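Local coordinates for Tol-Pal system protein TolB (Acinetobacter baumannii, PDB 7MX5) that probably acts as the periplasmic component of the Tol-Pal system, which helps the outer membrane invaginate during cell division and stay intact, at residues Ala181-Glu190 / Tyr197-Arg206. Numbering follows the deposited sequence.
Sequences AKKIAYVSFE and YLQDLSTGTR
Strands 183-188 and 197-200 run antiparallel, their axes 4.7 Å apart at the closest and their directions 153° apart, with Ile184 opposite Gln199 and Tyr186 opposite Tyr197 as hydrogen-bonded pairs. Each pair is joined by two backbone bonds; Gln199 N to Ile184 O is the shortest of them at 2.8 Å. Beyond the Ile184-Gln199 pair, Leu201 N donates to Lys182 O.

Ile184, Tyr186, Tyr197 and Gln199 share one face of the sheet. With CG between the backbone N and the carbonyl carbon (chi1 53°), the Tyr186 ring leans across the neighbouring strand. Tyr197 CB lies over one face of this ring, 4.0 Å from its centroid, a CH-pi contact. The two rings are near parallel but slid apart and barely overlap. Tyr186 OH donates to Gln199 OE1 over 2.7 Å, almost straight along the amide C=O. Gln199 NE2 bonds to Val165 O in strand 163-168.

Arg206 lays its guanidinium over the Tyr197 ring, with NH2 3.0 Å above the ring plane near its centre. Arg206 grips Glu190 end-on in a salt bridge: Arg206 NH2 donates to Glu190 OE1 at 2.9 Å and Arg206 NH1 to Glu190 OE2 at 3.0 Å. Ser188 OG also donates to Glu190 OE1, and accepts from Glu190 N in an ST turn.

On the other face, Ala185 CB packs on Leu198 CD1, and Lys183 NZ makes a long salt bridge to Asp200 OD2. Asp200 OD1 accepts from Ser202 N, an Asx turn, and from Thr203 N, which extends it to an Asx motif that shapes the bend after the strand.

These are the two middle strands of a four-stranded beta-propeller blade. The polar network fixes the Tyr186 hydroxyl and the Arg206 guanidinium, and ties Arg206 back to the loop that follows strand 183-188.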
loop_
_atom_site.group_PDB
_atom_site.type_symbol
_atom_site.label_atom_id
_atom_site.label_comp_id
_atom_site.label_asym_id
_atom_site.label_seq_id
_atom_site.Cartn_x
_atom_site.Cartn_y
_atom_site.Cartn_z
ATOM N N ALA A 181 -10.980 0.965 -6.428
ATOM C CA ALA A 181 -10.941 0.632 -5.004
ATOM C C ALA A 181 -12.327 0.578 -4.367
ATOM O O ALA A 181 -12.453 0.710 -3.146
ATOM C CB ALA A 181 -10.047 1.608 -4.230
ATOM N N LYS A 182 -13.375 0.384 -5.167
ATOM C CA LYS A 182 -14.718 0.233 -4.619
ATOM C C LYS A 182 -15.029 -1.205 -4.235
ATOM O O LYS A 182 -15.844 -1.438 -3.336
ATOM C CB LYS A 182 -15.764 0.724 -5.624
ATOM C CG LYS A 182 -16.228 2.151 -5.396
ATOM C CD LYS A 182 -16.283 2.923 -6.703
ATOM C CE LYS A 182 -16.774 4.345 -6.487
ATOM N NZ LYS A 182 -17.463 4.879 -7.694
ATOM N N LYS A 183 -14.400 -2.171 -4.898
ATOM C CA LYS A 183 -14.605 -3.581 -4.614
ATOM C C LYS A 183 -13.259 -4.239 -4.348
ATOM O O LYS A 183 -12.208 -3.749 -4.767
ATOM C CB LYS A 183 -15.320 -4.290 -5.772
ATOM C CG LYS A 183 -16.712 -3.752 -6.060
ATOM C CD LYS A 183 -17.468 -4.660 -7.015
ATOM C CE LYS A 183 -18.935 -4.272 -7.096
ATOM N NZ LYS A 183 -19.178 -3.227 -8.129
ATOM N N ILE A 184 -13.303 -5.362 -3.636
ATOM C CA ILE A 184 -12.115 -6.152 -3.349
ATOM C C ILE A 184 -12.396 -7.599 -3.721
ATOM O O ILE A 184 -13.522 -8.086 -3.562
ATOM C CB ILE A 184 -11.686 -6.032 -1.869
ATOM C CG1 ILE A 184 -10.342 -6.727 -1.646
ATOM C CG2 ILE A 184 -12.748 -6.607 -0.943
ATOM C CD1 ILE A 184 -9.360 -5.905 -0.858
ATOM N N ALA A 185 -11.379 -8.277 -4.243
ATOM C CA ALA A 185 -11.470 -9.685 -4.587
ATOM C C ALA A 185 -10.483 -10.482 -3.747
ATOM O O ALA A 185 -9.500 -9.947 -3.226
ATOM C CB ALA A 185 -11.198 -9.922 -6.075
ATOM N N TYR A 186 -10.755 -11.777 -3.627
ATOM C CA TYR A 186 -9.940 -12.652 -2.799
ATOM C C TYR A 186 -10.249 -14.096 -3.160
ATOM O O TYR A 186 -11.284 -14.400 -3.758
ATOM C CB TYR A 186 -10.194 -12.405 -1.308
ATOM C CG TYR A 186 -11.656 -12.472 -0.923
ATOM C CD1 TYR A 186 -12.236 -13.672 -0.534
ATOM C CD2 TYR A 186 -12.459 -11.337 -0.958
ATOM C CE1 TYR A 186 -13.571 -13.740 -0.187
ATOM C CE2 TYR A 186 -13.794 -11.396 -0.609
ATOM C CZ TYR A 186 -14.345 -12.601 -0.224
ATOM O OH TYR A 186 -15.675 -12.669 0.125
ATOM N N VAL A 187 -9.333 -14.982 -2.785
ATOM C CA VAL A 187 -9.501 -16.418 -2.966
ATOM C C VAL A 187 -9.883 -17.011 -1.619
ATOM O O VAL A 187 -9.156 -16.850 -0.632
ATOM C CB VAL A 187 -8.222 -17.067 -3.514
ATOM C CG1 VAL A 187 -8.455 -18.545 -3.794
ATOM C CG2 VAL A 187 -7.767 -16.342 -4.765
ATOM N N SER A 188 -11.025 -17.691 -1.573
ATOM C CA SER A 188 -11.552 -18.248 -0.338
ATOM C C SER A 188 -11.706 -19.754 -0.466
ATOM O O SER A 188 -12.070 -20.266 -1.531
ATOM C CB SER A 188 -12.899 -17.617 0.024
ATOM O OG SER A 188 -13.450 -18.222 1.181
ATOM N N PHE A 189 -11.423 -20.460 0.628
ATOM C CA PHE A 189 -11.627 -21.899 0.716
ATOM C C PHE A 189 -12.707 -22.259 1.730
ATOM O O PHE A 189 -12.749 -23.400 2.201
ATOM C CB PHE A 189 -10.316 -22.608 1.070
ATOM C CG PHE A 189 -9.271 -22.544 -0.012
ATOM C CD1 PHE A 189 -8.598 -21.362 -0.281
ATOM C CD2 PHE A 189 -8.954 -23.671 -0.753
ATOM C CE1 PHE A 189 -7.636 -21.304 -1.272
ATOM C CE2 PHE A 189 -7.990 -23.620 -1.744
ATOM C CZ PHE A 189 -7.330 -22.433 -2.004
ATOM N N GLU A 190 -13.580 -21.303 2.079
ATOM C CA GLU A 190 -14.647 -21.573 3.039
ATOM C C GLU A 190 -15.476 -22.780 2.622
ATOM O O GLU A 190 -15.959 -23.533 3.476
ATOM C CB GLU A 190 -15.530 -20.333 3.212
ATOM C CG GLU A 190 -16.406 -19.990 2.015
ATOM C CD GLU A 190 -16.874 -18.548 2.030
ATOM O OE1 GLU A 190 -16.033 -17.645 1.830
ATOM O OE2 GLU A 190 -18.083 -18.316 2.242
ATOM N N TYR A 197 -13.897 -14.570 -5.134
ATOM C CA TYR A 197 -15.071 -13.761 -4.855
ATOM C C TYR A 197 -14.788 -12.300 -5.181
ATOM O O TYR A 197 -13.639 -11.857 -5.168
ATOM C CB TYR A 197 -15.490 -13.894 -3.390
ATOM C CG TYR A 197 -16.004 -15.265 -3.010
ATOM C CD1 TYR A 197 -15.132 -16.273 -2.619
ATOM C CD2 TYR A 197 -17.362 -15.549 -3.035
ATOM C CE1 TYR A 197 -15.599 -17.526 -2.267
ATOM C CE2 TYR A 197 -17.839 -16.798 -2.678
ATOM C CZ TYR A 197 -16.952 -17.784 -2.300
ATOM O OH TYR A 197 -17.422 -19.029 -1.950
ATOM N N LEU A 198 -15.850 -11.557 -5.484
ATOM C CA LEU A 198 -15.771 -10.118 -5.719
ATOM C C LEU A 198 -16.753 -9.440 -4.774
ATOM O O LEU A 198 -17.968 -9.603 -4.915
ATOM C CB LEU A 198 -16.078 -9.773 -7.175
ATOM C CG LEU A 198 -15.722 -8.345 -7.591
ATOM C CD1 LEU A 198 -14.298 -8.001 -7.171
ATOM C CD2 LEU A 198 -15.903 -8.156 -9.088
ATOM N N GLN A 199 -16.228 -8.675 -3.820
ATOM C CA GLN A 199 -17.013 -8.137 -2.717
ATOM C C GLN A 199 -17.189 -6.633 -2.886
ATOM O O GLN A 199 -16.205 -5.887 -2.912
ATOM C CB GLN A 199 -16.345 -8.452 -1.379
ATOM C CG GLN A 199 -17.182 -8.091 -0.167
ATOM C CD GLN A 199 -17.050 -9.108 0.948
ATOM O OE1 GLN A 199 -16.677 -10.257 0.715
ATOM N NE2 GLN A 199 -17.361 -8.691 2.170
ATOM N N ASP A 200 -18.442 -6.196 -2.990
ATOM C CA ASP A 200 -18.756 -4.773 -3.008
ATOM C C ASP A 200 -18.578 -4.204 -1.605
ATOM O O ASP A 200 -19.283 -4.602 -0.674
ATOM C CB ASP A 200 -20.185 -4.561 -3.506
ATOM C CG ASP A 200 -20.520 -3.098 -3.754
ATOM O OD1 ASP A 200 -20.294 -2.260 -2.857
ATOM O OD2 ASP A 200 -21.017 -2.787 -4.857
ATOM N N LEU A 201 -17.640 -3.270 -1.450
ATOM C CA LEU A 201 -17.356 -2.709 -0.135
ATOM C C LEU A 201 -18.401 -1.704 0.331
ATOM O O LEU A 201 -18.403 -1.346 1.514
ATOM C CB LEU A 201 -15.976 -2.051 -0.130
ATOM C CG LEU A 201 -14.802 -2.986 -0.422
ATOM C CD1 LEU A 201 -13.541 -2.188 -0.695
ATOM C CD2 LEU A 201 -14.593 -3.953 0.734
ATOM N N SER A 202 -19.282 -1.242 -0.555
ATOM C CA SER A 202 -20.321 -0.289 -0.170
ATOM C C SER A 202 -21.539 -1.003 0.409
ATOM O O SER A 202 -21.886 -0.806 1.579
ATOM C CB SER A 202 -20.716 0.573 -1.374
ATOM O OG SER A 202 -21.301 1.794 -0.958
ATOM N N THR A 203 -22.194 -1.839 -0.398
ATOM C CA THR A 203 -23.353 -2.589 0.069
ATOM C C THR A 203 -22.973 -3.836 0.855
ATOM O O THR A 203 -23.801 -4.348 1.615
ATOM C CB THR A 203 -24.235 -2.994 -1.116
ATOM O OG1 THR A 203 -23.656 -4.125 -1.777
ATOM C CG2 THR A 203 -24.361 -1.845 -2.107
ATOM N N GLY A 204 -21.748 -4.332 0.693
ATOM C CA GLY A 204 -21.329 -5.555 1.351
ATOM C C GLY A 204 -21.305 -6.747 0.416
ATOM O O GLY A 204 -20.366 -7.548 0.444
ATOM N N THR A 205 -22.328 -6.837 -0.438
ATOM C CA THR A 205 -22.598 -8.018 -1.251
ATOM C C THR A 205 -21.360 -8.516 -1.993
ATOM O O THR A 205 -20.480 -7.736 -2.374
ATOM C CB THR A 205 -23.704 -7.704 -2.259
ATOM O OG1 THR A 205 -23.253 -6.674 -3.148
ATOM C CG2 THR A 205 -24.960 -7.235 -1.541
ATOM N N ARG A 206 -21.310 -9.828 -2.209
ATOM C CA ARG A 206 -20.242 -10.495 -2.946
ATOM C C ARG A 206 -20.837 -11.287 -4.108
ATOM O O ARG A 206 -22.056 -11.365 -4.280
ATOM C CB ARG A 206 -19.433 -11.427 -2.037
ATOM C CG ARG A 206 -20.104 -12.771 -1.796
ATOM C CD ARG A 206 -19.674 -13.413 -0.491
ATOM N NE ARG A 206 -18.322 -13.952 -0.496
ATOM C CZ ARG A 206 -17.947 -15.008 0.214
ATOM N NH1 ARG A 206 -18.802 -15.660 0.985
ATOM N NH2 ARG A 206 -16.685 -15.418 0.148
#